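Local coordinates for ferrous IRON transport protein B homolog (Methanocaldococcus jannaschii, PDB 2WJI) that probably serves in GTP-driven ferrous iron transport across the cell membrane, this piece being its cytosolic G domain, which binds guanine nucleotides, at residues M105-D119 / L137-K149. Numbering follows the deposited sequence.
Sequences MEMGANLLLALNKMD and LGVKVVPLSAAKK. With GNP (phosphoaminophosphonic acid-guanylate ester), chain C.
Leu113 and Leu115 pair in parallel with the edge strand 141-143: Leu113 N bonds to Lys140 O, Val142 N to Leu113 O, Leu115 N to Val142 O and Leu144 N to Leu115 O. A water extends the pairing by bridging Leu111 O and Lys140 N. On the sheet face of Leu113 and Leu115, Val141 sets CG2 beside Leu113 CB and CG1 against Leu115 CB (4.1 Å), where Val130 of helix 130-137 also packs. Leu113 CD2 meets Leu137 CD1 at 3.5 Å, and Met105, extended beyond CG, brings CE between Leu137 CD2 and Val139 CG2. At the strands' C-terminal ends, the NKxD (G4) motif 116-119 meets the G5 loop 145-147, Met118 N bonding to Leu144 O at 3.2 Å. Asn116, CG anti to the backbone N (chi1 -159°), turns OD1 to accept Ala146 N at 3.0 Å, in the carbonyl plane, while ND2 binds Val14 O of the P-loop. Replacing Asn116 with alanine would probably leave Ala146 N and Val14 O without these mates. Asp119 OD2 takes guanine N1 at 2.9 Å, nearly straight (177°), and OD1 takes N2 at 3.3 Å; Lys148 NZ forms a long salt bridge to OD1. This carboxylate reads guanine, consistent with GTPase specificity, in a site the strand pairing probably steadies.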
# COMPACT_ATOMS: atom_id res chain seq x y z
N MET A 105 -10.20 7.37 2.30
CA MET A 105 -11.01 8.06 1.31
C MET A 105 -11.61 9.33 1.92
O MET A 105 -11.61 10.40 1.31
CB MET A 105 -12.13 7.16 0.81
CG MET A 105 -11.65 5.93 0.07
SD MET A 105 -12.99 4.77 -0.25
CE MET A 105 -12.20 3.63 -1.37
N GLU A 106 -12.11 9.20 3.15
CA GLU A 106 -12.77 10.31 3.82
C GLU A 106 -11.87 11.52 3.98
O GLU A 106 -12.32 12.66 3.87
CB GLU A 106 -13.33 9.87 5.18
CG GLU A 106 -14.10 10.95 5.91
CD GLU A 106 -15.11 10.39 6.87
OE1 GLU A 106 -15.61 11.16 7.72
OE2 GLU A 106 -15.42 9.18 6.79
N MET A 107 -10.59 11.29 4.24
CA MET A 107 -9.67 12.40 4.48
C MET A 107 -9.09 12.99 3.20
O MET A 107 -8.24 13.88 3.25
CB MET A 107 -8.57 12.01 5.47
CG MET A 107 -7.75 10.81 5.07
SD MET A 107 -6.81 10.20 6.49
CE MET A 107 -5.79 11.62 6.87
N GLY A 108 -9.56 12.50 2.05
CA GLY A 108 -9.19 13.07 0.77
C GLY A 108 -7.85 12.60 0.22
O GLY A 108 -7.29 13.24 -0.66
N ALA A 109 -7.34 11.50 0.74
CA ALA A 109 -6.05 11.00 0.28
C ALA A 109 -6.15 10.52 -1.16
O ALA A 109 -7.15 9.91 -1.55
CB ALA A 109 -5.57 9.87 1.19
N ASN A 110 -5.13 10.84 -1.96
CA ASN A 110 -4.99 10.25 -3.29
C ASN A 110 -4.60 8.79 -3.13
O ASN A 110 -3.49 8.48 -2.72
CB ASN A 110 -3.91 10.98 -4.09
CG ASN A 110 -3.89 10.57 -5.56
OD1 ASN A 110 -4.90 10.10 -6.09
ND2 ASN A 110 -2.76 10.76 -6.22
N LEU A 111 -5.52 7.89 -3.47
CA LEU A 111 -5.41 6.52 -2.99
C LEU A 111 -5.26 5.50 -4.11
O LEU A 111 -5.79 5.68 -5.21
CB LEU A 111 -6.63 6.19 -2.14
CG LEU A 111 -6.59 4.93 -1.29
CD1 LEU A 111 -5.49 5.00 -0.24
CD2 LEU A 111 -7.95 4.74 -0.63
N LEU A 112 -4.54 4.42 -3.80
CA LEU A 112 -4.36 3.29 -4.70
C LEU A 112 -4.31 2.03 -3.86
O LEU A 112 -3.61 1.97 -2.84
CB LEU A 112 -3.06 3.42 -5.48
CG LEU A 112 -2.66 2.18 -6.28
CD1 LEU A 112 -3.76 1.83 -7.26
CD2 LEU A 112 -1.35 2.40 -7.03
N LEU A 113 -5.06 1.02 -4.28
CA LEU A 113 -5.22 -0.19 -3.48
C LEU A 113 -4.33 -1.31 -4.00
O LEU A 113 -4.44 -1.72 -5.16
CB LEU A 113 -6.68 -0.62 -3.50
CG LEU A 113 -7.30 -1.00 -2.16
CD1 LEU A 113 -6.96 0.07 -1.14
CD2 LEU A 113 -8.81 -1.16 -2.29
N ALA A 114 -3.43 -1.79 -3.15
CA ALA A 114 -2.61 -2.96 -3.46
C ALA A 114 -3.19 -4.16 -2.72
O ALA A 114 -3.13 -4.23 -1.49
CB ALA A 114 -1.16 -2.71 -3.08
N LEU A 115 -3.73 -5.10 -3.49
CA LEU A 115 -4.46 -6.24 -2.96
C LEU A 115 -3.52 -7.44 -2.91
O LEU A 115 -3.31 -8.13 -3.92
CB LEU A 115 -5.66 -6.52 -3.86
CG LEU A 115 -6.65 -7.62 -3.50
CD1 LEU A 115 -7.41 -7.28 -2.23
CD2 LEU A 115 -7.61 -7.80 -4.66
N ASN A 116 -2.93 -7.64 -1.74
CA ASN A 116 -1.87 -8.60 -1.54
C ASN A 116 -2.36 -9.99 -1.12
O ASN A 116 -3.54 -10.18 -0.80
CB ASN A 116 -0.89 -8.06 -0.49
CG ASN A 116 0.47 -8.72 -0.58
OD1 ASN A 116 0.89 -9.16 -1.65
ND2 ASN A 116 1.18 -8.79 0.55
N LYS A 117 -1.45 -10.96 -1.15
CA LYS A 117 -1.73 -12.33 -0.75
C LYS A 117 -2.75 -13.00 -1.67
O LYS A 117 -3.55 -13.81 -1.22
CB LYS A 117 -2.16 -12.39 0.72
CG LYS A 117 -1.17 -11.73 1.67
CD LYS A 117 -1.48 -12.06 3.13
CE LYS A 117 -0.42 -11.47 4.05
NZ LYS A 117 -0.55 -11.94 5.46
N MET A 118 -2.71 -12.67 -2.96
CA MET A 118 -3.64 -13.26 -3.91
C MET A 118 -3.41 -14.75 -4.02
O MET A 118 -4.33 -15.52 -4.30
CB MET A 118 -3.52 -12.60 -5.29
CG MET A 118 -4.05 -11.17 -5.36
SD MET A 118 -5.85 -11.05 -5.25
CE MET A 118 -6.33 -11.73 -6.84
N ASP A 119 -2.17 -15.18 -3.80
CA ASP A 119 -1.85 -16.60 -3.83
C ASP A 119 -2.54 -17.35 -2.67
O ASP A 119 -3.00 -18.48 -2.83
CB ASP A 119 -0.34 -16.82 -3.77
CG ASP A 119 0.27 -16.30 -2.47
OD1 ASP A 119 0.94 -17.08 -1.77
OD2 ASP A 119 0.08 -15.11 -2.15
N LEU A 137 -15.52 1.18 -5.45
CA LEU A 137 -14.72 2.10 -4.65
C LEU A 137 -14.38 3.40 -5.38
O LEU A 137 -14.40 4.47 -4.78
CB LEU A 137 -13.42 1.42 -4.19
CG LEU A 137 -13.56 0.28 -3.17
CD1 LEU A 137 -12.21 -0.38 -2.91
CD2 LEU A 137 -14.16 0.78 -1.86
N GLY A 138 -14.06 3.29 -6.66
CA GLY A 138 -13.62 4.44 -7.43
C GLY A 138 -12.12 4.61 -7.27
O GLY A 138 -11.56 5.66 -7.57
N VAL A 139 -11.47 3.57 -6.76
CA VAL A 139 -10.02 3.56 -6.59
C VAL A 139 -9.42 2.42 -7.40
O VAL A 139 -10.03 1.36 -7.54
CB VAL A 139 -9.64 3.39 -5.10
CG1 VAL A 139 -8.13 3.25 -4.93
CG2 VAL A 139 -10.17 4.57 -4.28
N LYS A 140 -8.23 2.63 -7.95
CA LYS A 140 -7.56 1.59 -8.72
C LYS A 140 -7.08 0.46 -7.80
O LYS A 140 -6.61 0.72 -6.69
CB LYS A 140 -6.38 2.18 -9.49
CG LYS A 140 -6.35 1.79 -10.95
CD LYS A 140 -7.69 2.09 -11.63
CE LYS A 140 -8.11 3.54 -11.43
NZ LYS A 140 -9.59 3.74 -11.58
N VAL A 141 -7.22 -0.78 -8.26
CA VAL A 141 -6.84 -1.95 -7.47
C VAL A 141 -5.78 -2.77 -8.19
O VAL A 141 -5.97 -3.18 -9.34
CB VAL A 141 -8.05 -2.86 -7.19
CG1 VAL A 141 -7.59 -4.14 -6.51
CG2 VAL A 141 -9.08 -2.14 -6.34
N VAL A 142 -4.68 -3.03 -7.51
CA VAL A 142 -3.61 -3.84 -8.08
C VAL A 142 -3.48 -5.18 -7.36
O VAL A 142 -3.07 -5.22 -6.20
CB VAL A 142 -2.25 -3.12 -7.99
CG1 VAL A 142 -1.17 -3.93 -8.70
CG2 VAL A 142 -2.35 -1.73 -8.58
N PRO A 143 -3.84 -6.27 -8.04
CA PRO A 143 -3.72 -7.60 -7.42
C PRO A 143 -2.27 -8.07 -7.40
O PRO A 143 -1.60 -8.02 -8.42
CB PRO A 143 -4.54 -8.50 -8.35
CG PRO A 143 -5.32 -7.58 -9.25
CD PRO A 143 -4.52 -6.32 -9.34
N LEU A 144 -1.78 -8.54 -6.26
CA LEU A 144 -0.42 -9.07 -6.25
C LEU A 144 -0.18 -10.14 -5.20
O LEU A 144 -1.02 -10.37 -4.32
CB LEU A 144 0.60 -7.95 -6.12
CG LEU A 144 0.65 -7.10 -4.85
CD1 LEU A 144 1.97 -6.36 -4.78
CD2 LEU A 144 -0.52 -6.12 -4.80
N SER A 145 0.96 -10.81 -5.32
CA SER A 145 1.42 -11.73 -4.28
C SER A 145 2.88 -11.39 -4.02
O SER A 145 3.78 -11.93 -4.68
CB SER A 145 1.27 -13.18 -4.73
OG SER A 145 -0.07 -13.46 -5.10
N ALA A 146 3.11 -10.51 -3.06
CA ALA A 146 4.42 -9.90 -2.86
C ALA A 146 5.51 -10.86 -2.41
O ALA A 146 6.69 -10.68 -2.75
CB ALA A 146 4.32 -8.73 -1.90
N ALA A 147 5.13 -11.87 -1.63
CA ALA A 147 6.09 -12.87 -1.18
C ALA A 147 6.57 -13.75 -2.34
O ALA A 147 7.65 -14.34 -2.27
CB ALA A 147 5.50 -13.72 -0.07
N LYS A 148 5.76 -13.84 -3.39
CA LYS A 148 6.16 -14.57 -4.60
C LYS A 148 6.70 -13.62 -5.65
O LYS A 148 6.96 -14.02 -6.80
CB LYS A 148 4.98 -15.36 -5.18
CG LYS A 148 4.54 -16.55 -4.34
CD LYS A 148 3.94 -17.64 -5.21
CE LYS A 148 3.18 -18.64 -4.35
NZ LYS A 148 3.85 -18.82 -3.03
N LYS A 149 6.87 -12.36 -5.26
CA LYS A 149 7.35 -11.31 -6.14
C LYS A 149 6.57 -11.26 -7.45
O LYS A 149 7.14 -11.09 -8.52
CB LYS A 149 8.85 -11.47 -6.42
CG LYS A 149 9.63 -11.96 -5.21
CD LYS A 149 11.07 -11.48 -5.26
CE LYS A 149 12.03 -12.58 -4.82
NZ LYS A 149 11.48 -13.44 -3.74
PG GNP C . 3.62 -5.31 10.29
O1G GNP C . 4.68 -4.30 9.96
O2G GNP C . 2.24 -4.71 10.46
O3G GNP C . 4.18 -5.95 11.54
N3B GNP C . 3.55 -6.44 9.16
PB GNP C . 3.70 -6.26 7.57
O1B GNP C . 2.50 -5.59 7.03
O2B GNP C . 4.97 -5.58 7.32
O3A GNP C . 3.78 -7.65 6.93
PA GNP C . 5.04 -8.39 6.41
O1A GNP C . 5.37 -7.88 5.05
O2A GNP C . 6.13 -8.37 7.40
O5' GNP C . 4.58 -9.87 6.23
C5' GNP C . 3.60 -10.42 7.11
C4' GNP C . 3.42 -11.90 6.82
O4' GNP C . 2.62 -12.09 5.62
C3' GNP C . 4.72 -12.66 6.59
O3' GNP C . 4.57 -13.99 7.08
C2' GNP C . 4.82 -12.68 5.07
O2' GNP C . 5.55 -13.80 4.61
C1' GNP C . 3.35 -12.86 4.70
N9 GNP C . 3.10 -12.41 3.34
C8 GNP C . 3.49 -11.21 2.78
N7 GNP C . 3.13 -11.10 1.53
C5 GNP C . 2.47 -12.29 1.25
C6 GNP C . 1.86 -12.74 0.05
O6 GNP C . 1.78 -12.15 -1.04
N1 GNP C . 1.30 -14.01 0.19
C2 GNP C . 1.33 -14.76 1.35
N2 GNP C . 0.74 -15.97 1.29
N3 GNP C . 1.90 -14.35 2.47
C4 GNP C . 2.45 -13.11 2.35
O HOH W 1 -7.08 5.34 -7.75